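Nucleoside-diphosphate sugar epimerase (SulA family) (Corynebacterium glutamicum, PDB 3OH8) is probably an NAD(P)-dependent epimerase or related enzyme acting on nucleoside-diphosphate sugars. Local coordinates at residues Q357-P369 / Q413-F427. Numbering follows the deposited sequence.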
loop_
_atom_site.group_PDB
_atom_site.type_symbol
_atom_site.label_atom_id
_atom_site.label_comp_id
_atom_site.label_asym_id
_atom_site.label_seq_id
_atom_site.Cartn_x
_atom_site.Cartn_y
_atom_site.Cartn_z
ATOM N N GLN A 357 13.827 13.082 -10.718
ATOM C CA GLN A 357 13.375 14.445 -10.407
ATOM C C GLN A 357 13.201 14.654 -8.909
ATOM O O GLN A 357 13.148 15.789 -8.421
ATOM C CB GLN A 357 12.029 14.743 -11.058
ATOM C CG GLN A 357 12.047 14.913 -12.555
ATOM C CD GLN A 357 10.642 15.082 -13.116
ATOM O OE1 GLN A 357 9.816 14.170 -13.036
ATOM N NE2 GLN A 357 10.366 16.250 -13.681
ATOM N N ILE A 358 13.085 13.552 -8.183
ATOM C CA ILE A 358 12.786 13.607 -6.756
ATOM C C ILE A 358 14.059 13.647 -5.925
ATOM O O ILE A 358 14.827 12.686 -5.893
ATOM C CB ILE A 358 11.904 12.413 -6.330
ATOM C CG1 ILE A 358 10.565 12.499 -7.067
ATOM C CG2 ILE A 358 11.686 12.401 -4.816
ATOM C CD1 ILE A 358 9.606 11.423 -6.707
ATOM N N SER A 359 14.293 14.771 -5.258
ATOM C CA SER A 359 15.418 14.842 -4.339
ATOM C C SER A 359 15.167 15.904 -3.282
ATOM O O SER A 359 14.321 16.790 -3.472
ATOM C CB SER A 359 16.731 15.112 -5.089
ATOM O OG SER A 359 16.867 16.473 -5.416
ATOM N N GLY A 360 15.885 15.808 -2.164
ATOM C CA GLY A 360 15.647 16.707 -1.040
ATOM C C GLY A 360 14.404 16.285 -0.276
ATOM O O GLY A 360 13.925 15.151 -0.435
ATOM N N PRO A 361 13.870 17.182 0.560
ATOM C CA PRO A 361 12.667 16.869 1.342
ATOM C C PRO A 361 11.407 16.765 0.474
ATOM O O PRO A 361 11.216 17.576 -0.426
ATOM C CB PRO A 361 12.542 18.068 2.286
ATOM C CG PRO A 361 13.212 19.206 1.536
ATOM C CD PRO A 361 14.369 18.548 0.817
ATOM N N ILE A 362 10.570 15.763 0.734
ATOM C CA ILE A 362 9.282 15.652 0.068
ATOM C C ILE A 362 8.200 15.484 1.131
ATOM O O ILE A 362 8.280 14.568 1.941
ATOM C CB ILE A 362 9.247 14.419 -0.835
ATOM C CG1 ILE A 362 10.357 14.495 -1.894
ATOM C CG2 ILE A 362 7.897 14.299 -1.482
ATOM C CD1 ILE A 362 10.172 15.643 -2.907
ATOM N N ASN A 363 7.213 16.380 1.171
ATOM C CA ASN A 363 6.088 16.182 2.081
ATOM C C ASN A 363 5.190 15.077 1.526
ATOM O O ASN A 363 4.520 15.270 0.507
ATOM C CB ASN A 363 5.275 17.468 2.274
ATOM C CG ASN A 363 5.999 18.513 3.129
ATOM O OD1 ASN A 363 5.590 19.679 3.183
ATOM N ND2 ASN A 363 7.054 18.101 3.809
ATOM N N ALA A 364 5.188 13.913 2.168
ATOM C CA ALA A 364 4.310 12.831 1.718
ATOM C C ALA A 364 3.035 12.893 2.531
ATOM O O ALA A 364 2.892 12.202 3.535
ATOM C CB ALA A 364 4.983 11.479 1.866
ATOM N N VAL A 365 2.134 13.768 2.102
ATOM C CA VAL A 365 0.872 14.016 2.774
ATOM C C VAL A 365 -0.153 14.225 1.676
ATOM O O VAL A 365 0.186 14.675 0.588
ATOM C CB VAL A 365 0.934 15.310 3.639
ATOM C CG1 VAL A 365 2.051 15.206 4.695
ATOM C CG2 VAL A 365 1.134 16.543 2.745
ATOM N N ALA A 366 -1.405 13.880 1.945
ATOM C CA ALA A 366 -2.466 14.181 0.995
ATOM C C ALA A 366 -2.596 15.696 0.852
ATOM O O ALA A 366 -2.253 16.431 1.770
ATOM C CB ALA A 366 -3.791 13.557 1.458
ATOM N N PRO A 367 -3.068 16.164 -0.315
ATOM C CA PRO A 367 -3.277 17.591 -0.587
ATOM C C PRO A 367 -4.181 18.271 0.452
ATOM O O PRO A 367 -4.085 19.483 0.611
ATOM C CB PRO A 367 -3.986 17.596 -1.946
ATOM C CG PRO A 367 -3.614 16.305 -2.598
ATOM C CD PRO A 367 -3.356 15.311 -1.490
ATOM N N ASN A 368 -5.028 17.507 1.143
ATOM C CA ASN A 368 -6.057 18.090 2.013
ATOM C C ASN A 368 -6.008 17.671 3.486
ATOM O O ASN A 368 -6.755 16.782 3.905
ATOM C CB ASN A 368 -7.456 17.775 1.453
ATOM C CG ASN A 368 -7.701 18.425 0.107
ATOM O OD1 ASN A 368 -7.624 19.649 -0.035
ATOM N ND2 ASN A 368 -7.977 17.611 -0.894
ATOM N N PRO A 369 -5.150 18.327 4.288
ATOM C CA PRO A 369 -5.196 18.063 5.733
ATOM C C PRO A 369 -6.548 18.504 6.311
ATOM O O PRO A 369 -7.175 19.392 5.742
ATOM C CB PRO A 369 -4.043 18.905 6.287
ATOM C CG PRO A 369 -3.788 19.962 5.245
ATOM C CD PRO A 369 -4.152 19.345 3.924
ATOM N N GLN A 413 -0.378 20.115 12.265
ATOM C CA GLN A 413 0.546 20.314 11.161
ATOM C C GLN A 413 -0.267 20.459 9.885
ATOM O O GLN A 413 -0.861 19.488 9.403
ATOM C CB GLN A 413 1.540 19.146 11.082
ATOM C CG GLN A 413 2.477 19.077 12.294
ATOM C CD GLN A 413 2.727 17.663 12.804
ATOM O OE1 GLN A 413 3.757 17.390 13.426
ATOM N NE2 GLN A 413 1.787 16.763 12.551
ATOM N N ARG A 414 -0.324 21.686 9.373
ATOM C CA ARG A 414 -1.098 21.976 8.180
ATOM C C ARG A 414 -0.204 21.822 6.955
ATOM O O ARG A 414 0.089 22.799 6.260
ATOM C CB ARG A 414 -1.699 23.379 8.255
ATOM C CG ARG A 414 -2.742 23.678 7.182
ATOM C CD ARG A 414 -3.233 25.121 7.281
ATOM N NE ARG A 414 -4.303 25.391 6.328
ATOM C CZ ARG A 414 -4.927 26.560 6.209
ATOM N NH1 ARG A 414 -4.591 27.580 6.992
ATOM N NH2 ARG A 414 -5.890 26.703 5.303
ATOM N N THR A 415 0.217 20.584 6.696
ATOM C CA THR A 415 1.217 20.314 5.677
ATOM C C THR A 415 0.614 20.311 4.263
ATOM O O THR A 415 -0.518 19.858 4.046
ATOM C CB THR A 415 1.936 18.972 5.944
ATOM O OG1 THR A 415 2.110 18.775 7.357
ATOM C CG2 THR A 415 3.300 18.962 5.277
ATOM N N ALA A 416 1.371 20.834 3.307
ATOM C CA ALA A 416 1.012 20.726 1.892
ATOM C C ALA A 416 2.096 19.947 1.141
ATOM O O ALA A 416 3.292 20.128 1.400
ATOM C CB ALA A 416 0.809 22.122 1.265
ATOM N N PRO A 417 1.675 19.053 0.235
ATOM C CA PRO A 417 2.615 18.343 -0.641
ATOM C C PRO A 417 3.005 19.233 -1.819
ATOM O O PRO A 417 2.732 18.914 -2.977
ATOM C CB PRO A 417 1.809 17.127 -1.101
ATOM C CG PRO A 417 0.366 17.623 -1.107
ATOM C CD PRO A 417 0.269 18.675 -0.010
ATOM N N ALA A 418 3.637 20.361 -1.517
ATOM C CA ALA A 418 3.918 21.369 -2.540
ATOM C C ALA A 418 4.838 20.849 -3.642
ATOM O O ALA A 418 4.604 21.094 -4.829
ATOM C CB ALA A 418 4.518 22.631 -1.899
ATOM N N ALA A 419 5.882 20.133 -3.242
ATOM C CA ALA A 419 6.859 19.624 -4.188
ATOM C C ALA A 419 6.210 18.629 -5.166
ATOM O O ALA A 419 6.499 18.638 -6.369
ATOM C CB ALA A 419 8.011 18.982 -3.440
ATOM N N LEU A 420 5.328 17.775 -4.654
ATOM C CA LEU A 420 4.645 16.806 -5.508
ATOM C C LEU A 420 3.638 17.487 -6.447
ATOM O O LEU A 420 3.551 17.157 -7.632
ATOM C CB LEU A 420 3.957 15.735 -4.660
ATOM C CG LEU A 420 4.950 14.786 -3.978
ATOM C CD1 LEU A 420 4.259 13.901 -2.962
ATOM C CD2 LEU A 420 5.687 13.958 -5.034
ATOM N N GLU A 421 2.881 18.439 -5.911
ATOM C CA GLU A 421 1.923 19.181 -6.725
ATOM C C GLU A 421 2.650 19.924 -7.847
ATOM O O GLU A 421 2.140 20.015 -8.962
ATOM C CB GLU A 421 1.099 20.141 -5.870
ATOM C CG GLU A 421 0.089 19.439 -4.966
ATOM C CD GLU A 421 -0.480 20.351 -3.892
ATOM O OE1 GLU A 421 0.212 21.309 -3.481
ATOM O OE2 GLU A 421 -1.617 20.096 -3.445
ATOM N N ASN A 422 3.844 20.437 -7.549
ATOM C CA ASN A 422 4.645 21.138 -8.548
ATOM C C ASN A 422 5.102 20.209 -9.663
ATOM O O ASN A 422 5.336 20.653 -10.791
ATOM C CB ASN A 422 5.856 21.804 -7.908
ATOM C CG ASN A 422 5.487 23.067 -7.151
ATOM O OD1 ASN A 422 4.427 23.651 -7.379
ATOM N ND2 ASN A 422 6.361 23.493 -6.242
ATOM N N LEU A 423 5.240 18.926 -9.332
ATOM C CA LEU A 423 5.608 17.899 -10.303
ATOM C C LEU A 423 4.378 17.293 -10.992
ATOM O O LEU A 423 4.508 16.420 -11.842
ATOM C CB LEU A 423 6.437 16.799 -9.623
ATOM C CG LEU A 423 7.806 17.174 -9.044
ATOM C CD1 LEU A 423 8.346 16.088 -8.124
ATOM C CD2 LEU A 423 8.810 17.493 -10.142
ATOM N N SER A 424 3.189 17.765 -10.624
ATOM C CA SER A 424 1.943 17.249 -11.181
ATOM C C SER A 424 1.664 15.811 -10.740
ATOM O O SER A 424 1.084 15.022 -11.490
ATOM C CB SER A 424 1.966 17.328 -12.714
ATOM O OG SER A 424 2.049 18.669 -13.159
ATOM N N HIS A 425 2.089 15.466 -9.530
ATOM C CA HIS A 425 1.828 14.135 -8.988
ATOM C C HIS A 425 0.328 13.890 -8.887
ATOM O O HIS A 425 -0.427 14.759 -8.456
ATOM C CB HIS A 425 2.487 13.998 -7.607
ATOM C CG HIS A 425 2.394 12.626 -7.022
ATOM N ND1 HIS A 425 3.177 11.579 -7.455
ATOM C CD2 HIS A 425 1.617 12.130 -6.027
ATOM C CE1 HIS A 425 2.886 10.495 -6.759
ATOM N NE2 HIS A 425 1.938 10.802 -5.892
ATOM N N THR A 426 -0.102 12.694 -9.268
ATOM C CA THR A 426 -1.486 12.286 -9.108
ATOM C C THR A 426 -1.609 11.517 -7.795
ATOM O O THR A 426 -0.833 10.600 -7.531
ATOM C CB THR A 426 -1.932 11.386 -10.290
ATOM O OG1 THR A 426 -1.935 12.155 -11.507
ATOM C CG2 THR A 426 -3.326 10.788 -10.055
ATOM N N PHE A 427 -2.574 11.900 -6.964
ATOM C CA PHE A 427 -2.844 11.173 -5.728
ATOM C C PHE A 427 -4.033 10.261 -5.943
ATOM O O PHE A 427 -4.991 10.629 -6.611
ATOM C CB PHE A 427 -3.168 12.134 -4.583
ATOM C CG PHE A 427 -1.987 12.902 -4.087
ATOM C CD1 PHE A 427 -1.623 14.093 -4.685
ATOM C CD2 PHE A 427 -1.242 12.435 -3.017
ATOM C CE1 PHE A 427 -0.536 14.818 -4.228
ATOM C CE2 PHE A 427 -0.142 13.148 -2.555
ATOM C CZ PHE A 427 0.213 14.341 -3.158
HETATM O O HOH W 1 5.345 17.142 -1.759
#
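Pro367 and Phe427 meet in a CH-pi contact. Pro367 CD stands 3.7 Å from the centroid of the Phe427 ring, only 6° off the ring normal. His425 brings its edge, through CD2, over the opposite face, so both faces of the phenyl ring are covered.

The other apolar contacts run along both segments. Val365 CG2 lies 3.6 Å from Pro417 CD. With chi1 at -59°, CG2 falls between the backbone N and the carbonyl carbon and faces this proline, while CG1 reaches Thr415. Ile362 branches two ways: CD1 meets Ala419 CB, and CG2 packs 3.9 Å from Leu420 CG, the two side chains crossing at about a right angle.

Direct polar contact is sparse. One water links the backbones, donating to Asn363 O at 3.1 Å and accepting from Leu420 N at 3.0 Å. It thus serves an amide in the first turn of helix 418-422, which has Pro417 at its N-cap. Val365 O is buried against Pro417 CB and CG without a polar partner in the model. In a similar way, the ring carbon Pro369 CG is set against a backbone oxygen, 3.5 Å from Thr415 O.

Helix 418-422 crosses strand 360-364 at 91°, with axes 7.3 Å apart, and ends in a Schellman motif. Glu269 bonds both Asn363 N and Ala419 N, bracing strand and helix together. The contact joins the DUF1731 region to the Rossmann-like epimerase sheet. There strand 360-364 pairs in parallel with strand 298-308, and Ile348 of helix 342-354 touches both Ala364 and Leu420.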